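Local structure of inner kinetochore subunit cnp3 (Schizosaccharomyces pombe, 6O2D) at residues R35-L46 with L59-V70. The protein helps build the inner kinetochore on centromeric DNA, the platform for outer kinetochore assembly in chromosome segregation; this chain is its cupin domain. Sequence-based numbering, arbitrary orientation.
Sequences RVVGYSLPSVNL and LFKEEPSFAAGV
E62 OE1 is gripped by two nitrogens of R35 in an end-on salt bridge. R35 NH1 donates to E62 OE1 at 2.9 Å, nearly straight at 159°. R35 NH2 donates to the same E62 OE1 at 3.2 Å, more bent, from above the carboxylate plane. Here strand 32-40, paired with strand 16-22 in its own chain, packs across strand 55-62, the outermost strand of a cupin sheet within this chain. The R35 chain is extended, with CG anti to the backbone N (chi1 170°), and this carries the guanidinium across to strand 55-62. E62 OE2 forms a second salt bridge with R119 of the second subunit, and residues 38-40 pair with a strand of that subunit in an antiparallel ladder. One water accepts from R35 NH2 and from K61 N, linking the two strands. A leucine in place of R35 would probably leave E62 OE1 without its two donors and this water without its link to strand 32-40.

Beyond R35 the contact is mostly apolar. Y39 turns its edge toward the F60 face in an offset edge-to-face pair, with ring planes 60° apart. L59 CD2 sits over the centre of the Y39 ring, 3.5 Å from its centroid, in a CH-pi contact. L59 and F60 form a classic beta bulge against A68. L41 CD2 packs on L59 CD1 and V70 CB, and V44 CG1 on L59 CD2 and V70 CG1. At the far end, L46 CD2 meets V70 CG1 at 3.7 Å.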
# COMPACT_ATOMS: atom_id res chain seq x y z
N ARG B 35 -19.13 1.09 2.83
CA ARG B 35 -18.06 1.07 1.85
C ARG B 35 -17.36 -0.28 1.88
O ARG B 35 -17.23 -0.91 2.93
CB ARG B 35 -17.06 2.21 2.15
CG ARG B 35 -15.76 2.20 1.38
CD ARG B 35 -14.88 3.37 1.81
NE ARG B 35 -13.67 3.47 1.00
CZ ARG B 35 -12.75 4.42 1.11
NH1 ARG B 35 -12.89 5.40 2.01
NH2 ARG B 35 -11.68 4.41 0.32
N VAL B 36 -16.93 -0.73 0.70
CA VAL B 36 -16.23 -2.01 0.57
C VAL B 36 -14.81 -1.83 1.11
O VAL B 36 -14.00 -1.12 0.50
CB VAL B 36 -16.23 -2.50 -0.87
CG1 VAL B 36 -15.67 -3.91 -0.96
CG2 VAL B 36 -17.64 -2.48 -1.41
N VAL B 37 -14.50 -2.46 2.24
CA VAL B 37 -13.22 -2.27 2.91
C VAL B 37 -12.34 -3.50 2.84
O VAL B 37 -11.29 -3.55 3.49
CB VAL B 37 -13.41 -1.83 4.38
CG1 VAL B 37 -14.32 -0.60 4.46
CG2 VAL B 37 -13.92 -2.99 5.24
N GLY B 38 -12.74 -4.52 2.07
CA GLY B 38 -11.91 -5.71 1.95
C GLY B 38 -12.18 -6.59 0.75
O GLY B 38 -13.33 -6.74 0.33
N TYR B 39 -11.13 -7.16 0.17
CA TYR B 39 -11.23 -8.06 -0.97
C TYR B 39 -10.25 -9.21 -0.79
O TYR B 39 -9.14 -9.02 -0.30
CB TYR B 39 -10.91 -7.40 -2.31
CG TYR B 39 -11.82 -6.28 -2.76
CD1 TYR B 39 -11.63 -4.98 -2.30
CD2 TYR B 39 -12.82 -6.51 -3.70
CE1 TYR B 39 -12.44 -3.95 -2.73
CE2 TYR B 39 -13.64 -5.47 -4.14
CZ TYR B 39 -13.44 -4.20 -3.64
OH TYR B 39 -14.24 -3.16 -4.06
N SER B 40 -10.65 -10.39 -1.26
CA SER B 40 -9.73 -11.50 -1.43
C SER B 40 -9.24 -11.45 -2.87
O SER B 40 -9.99 -11.76 -3.79
CB SER B 40 -10.41 -12.83 -1.11
OG SER B 40 -9.53 -13.91 -1.32
N LEU B 41 -7.98 -11.06 -3.05
CA LEU B 41 -7.44 -10.84 -4.39
C LEU B 41 -7.61 -12.02 -5.35
O LEU B 41 -7.97 -11.78 -6.51
CB LEU B 41 -5.96 -10.44 -4.29
CG LEU B 41 -5.68 -9.17 -3.48
CD1 LEU B 41 -4.23 -8.76 -3.56
CD2 LEU B 41 -6.54 -8.04 -3.97
N PRO B 42 -7.40 -13.28 -4.96
CA PRO B 42 -7.60 -14.37 -5.93
C PRO B 42 -8.97 -14.37 -6.60
O PRO B 42 -9.08 -14.80 -7.75
CB PRO B 42 -7.39 -15.63 -5.08
CG PRO B 42 -6.51 -15.20 -3.98
CD PRO B 42 -6.94 -13.80 -3.65
N SER B 43 -10.01 -13.87 -5.93
CA SER B 43 -11.37 -13.90 -6.46
C SER B 43 -11.79 -12.59 -7.15
O SER B 43 -12.96 -12.46 -7.52
CB SER B 43 -12.36 -14.23 -5.34
OG SER B 43 -11.84 -15.18 -4.43
N VAL B 44 -10.86 -11.65 -7.36
CA VAL B 44 -11.17 -10.38 -8.01
C VAL B 44 -11.12 -10.54 -9.52
O VAL B 44 -10.17 -11.12 -10.06
CB VAL B 44 -10.20 -9.28 -7.55
CG1 VAL B 44 -10.41 -8.01 -8.37
CG2 VAL B 44 -10.35 -9.00 -6.07
N ASN B 45 -12.16 -10.04 -10.21
CA ASN B 45 -12.17 -10.00 -11.67
C ASN B 45 -11.38 -8.80 -12.18
O ASN B 45 -11.47 -7.69 -11.64
CB ASN B 45 -13.60 -9.95 -12.21
CG ASN B 45 -14.44 -11.10 -11.70
OD1 ASN B 45 -15.12 -10.98 -10.68
ND2 ASN B 45 -14.40 -12.22 -12.41
N LEU B 46 -10.59 -9.04 -13.22
CA LEU B 46 -9.66 -8.07 -13.77
C LEU B 46 -10.05 -7.70 -15.20
O LEU B 46 -10.86 -8.38 -15.83
CB LEU B 46 -8.25 -8.65 -13.70
CG LEU B 46 -8.00 -9.15 -12.27
CD1 LEU B 46 -7.07 -10.41 -12.24
CD2 LEU B 46 -7.42 -8.00 -11.38
N LEU B 59 -9.20 -1.38 -6.45
CA LEU B 59 -10.03 -1.90 -5.37
C LEU B 59 -10.45 -0.83 -4.38
O LEU B 59 -11.63 -0.71 -4.05
CB LEU B 59 -9.28 -3.01 -4.64
CG LEU B 59 -9.05 -4.24 -5.51
CD1 LEU B 59 -8.13 -5.18 -4.80
CD2 LEU B 59 -10.37 -4.93 -5.85
N PHE B 60 -9.48 -0.07 -3.86
CA PHE B 60 -9.72 0.97 -2.87
C PHE B 60 -9.36 2.31 -3.50
O PHE B 60 -8.26 2.47 -4.02
CB PHE B 60 -8.88 0.75 -1.62
CG PHE B 60 -9.03 -0.61 -1.02
CD1 PHE B 60 -10.27 -1.06 -0.59
CD2 PHE B 60 -7.93 -1.44 -0.87
CE1 PHE B 60 -10.42 -2.31 -0.03
CE2 PHE B 60 -8.06 -2.70 -0.30
CZ PHE B 60 -9.31 -3.14 0.11
N LYS B 61 -10.29 3.26 -3.44
CA LYS B 61 -10.06 4.58 -4.00
C LYS B 61 -10.27 5.63 -2.92
O LYS B 61 -11.37 5.73 -2.35
CB LYS B 61 -11.01 4.85 -5.17
CG LYS B 61 -10.78 3.95 -6.37
CD LYS B 61 -11.66 4.35 -7.54
CE LYS B 61 -13.04 3.72 -7.45
NZ LYS B 61 -13.88 4.11 -8.62
N GLU B 62 -9.24 6.43 -2.66
CA GLU B 62 -9.39 7.62 -1.84
C GLU B 62 -8.91 8.82 -2.65
O GLU B 62 -7.83 9.37 -2.41
CB GLU B 62 -8.61 7.49 -0.53
CG GLU B 62 -9.05 8.50 0.52
CD GLU B 62 -10.45 8.24 1.02
OE1 GLU B 62 -10.67 7.18 1.64
OE2 GLU B 62 -11.34 9.08 0.78
N GLU B 63 -9.71 9.21 -3.64
CA GLU B 63 -9.36 10.33 -4.49
C GLU B 63 -9.30 11.61 -3.66
O GLU B 63 -10.15 11.82 -2.79
CB GLU B 63 -10.36 10.48 -5.64
CG GLU B 63 -9.90 9.84 -6.94
CD GLU B 63 -9.02 10.75 -7.78
OE1 GLU B 63 -7.92 10.31 -8.19
OE2 GLU B 63 -9.42 11.91 -8.02
N PRO B 64 -8.33 12.49 -3.92
CA PRO B 64 -7.27 12.32 -4.91
C PRO B 64 -5.94 11.82 -4.34
O PRO B 64 -4.96 11.73 -5.09
CB PRO B 64 -7.10 13.72 -5.48
CG PRO B 64 -7.49 14.64 -4.35
CD PRO B 64 -8.39 13.87 -3.40
N SER B 65 -5.88 11.48 -3.06
CA SER B 65 -4.59 11.25 -2.41
C SER B 65 -4.09 9.81 -2.50
O SER B 65 -2.87 9.60 -2.50
CB SER B 65 -4.67 11.70 -0.94
OG SER B 65 -4.98 10.64 -0.06
N PHE B 66 -4.97 8.80 -2.56
CA PHE B 66 -4.52 7.42 -2.46
C PHE B 66 -5.42 6.50 -3.27
O PHE B 66 -6.63 6.71 -3.33
CB PHE B 66 -4.48 6.98 -0.99
CG PHE B 66 -4.23 5.51 -0.77
CD1 PHE B 66 -2.94 5.04 -0.63
CD2 PHE B 66 -5.29 4.61 -0.66
CE1 PHE B 66 -2.69 3.69 -0.40
CE2 PHE B 66 -5.06 3.26 -0.44
CZ PHE B 66 -3.76 2.80 -0.32
N ALA B 67 -4.82 5.49 -3.91
CA ALA B 67 -5.56 4.44 -4.59
C ALA B 67 -4.77 3.14 -4.48
O ALA B 67 -3.54 3.17 -4.35
CB ALA B 67 -5.83 4.78 -6.06
N ALA B 68 -5.47 2.01 -4.52
CA ALA B 68 -4.81 0.71 -4.44
C ALA B 68 -5.58 -0.35 -5.23
O ALA B 68 -6.81 -0.26 -5.37
CB ALA B 68 -4.62 0.26 -2.99
N GLY B 69 -4.86 -1.36 -5.70
CA GLY B 69 -5.49 -2.39 -6.49
C GLY B 69 -4.59 -3.60 -6.67
O GLY B 69 -3.60 -3.78 -5.96
N VAL B 70 -4.96 -4.43 -7.65
CA VAL B 70 -4.24 -5.66 -7.95
C VAL B 70 -3.95 -5.71 -9.44
O VAL B 70 -4.80 -5.34 -10.27
CB VAL B 70 -5.02 -6.92 -7.49
CG1 VAL B 70 -6.46 -6.88 -7.98
CG2 VAL B 70 -4.32 -8.20 -7.94
O HOH W 1 -12.69 2.45 -2.02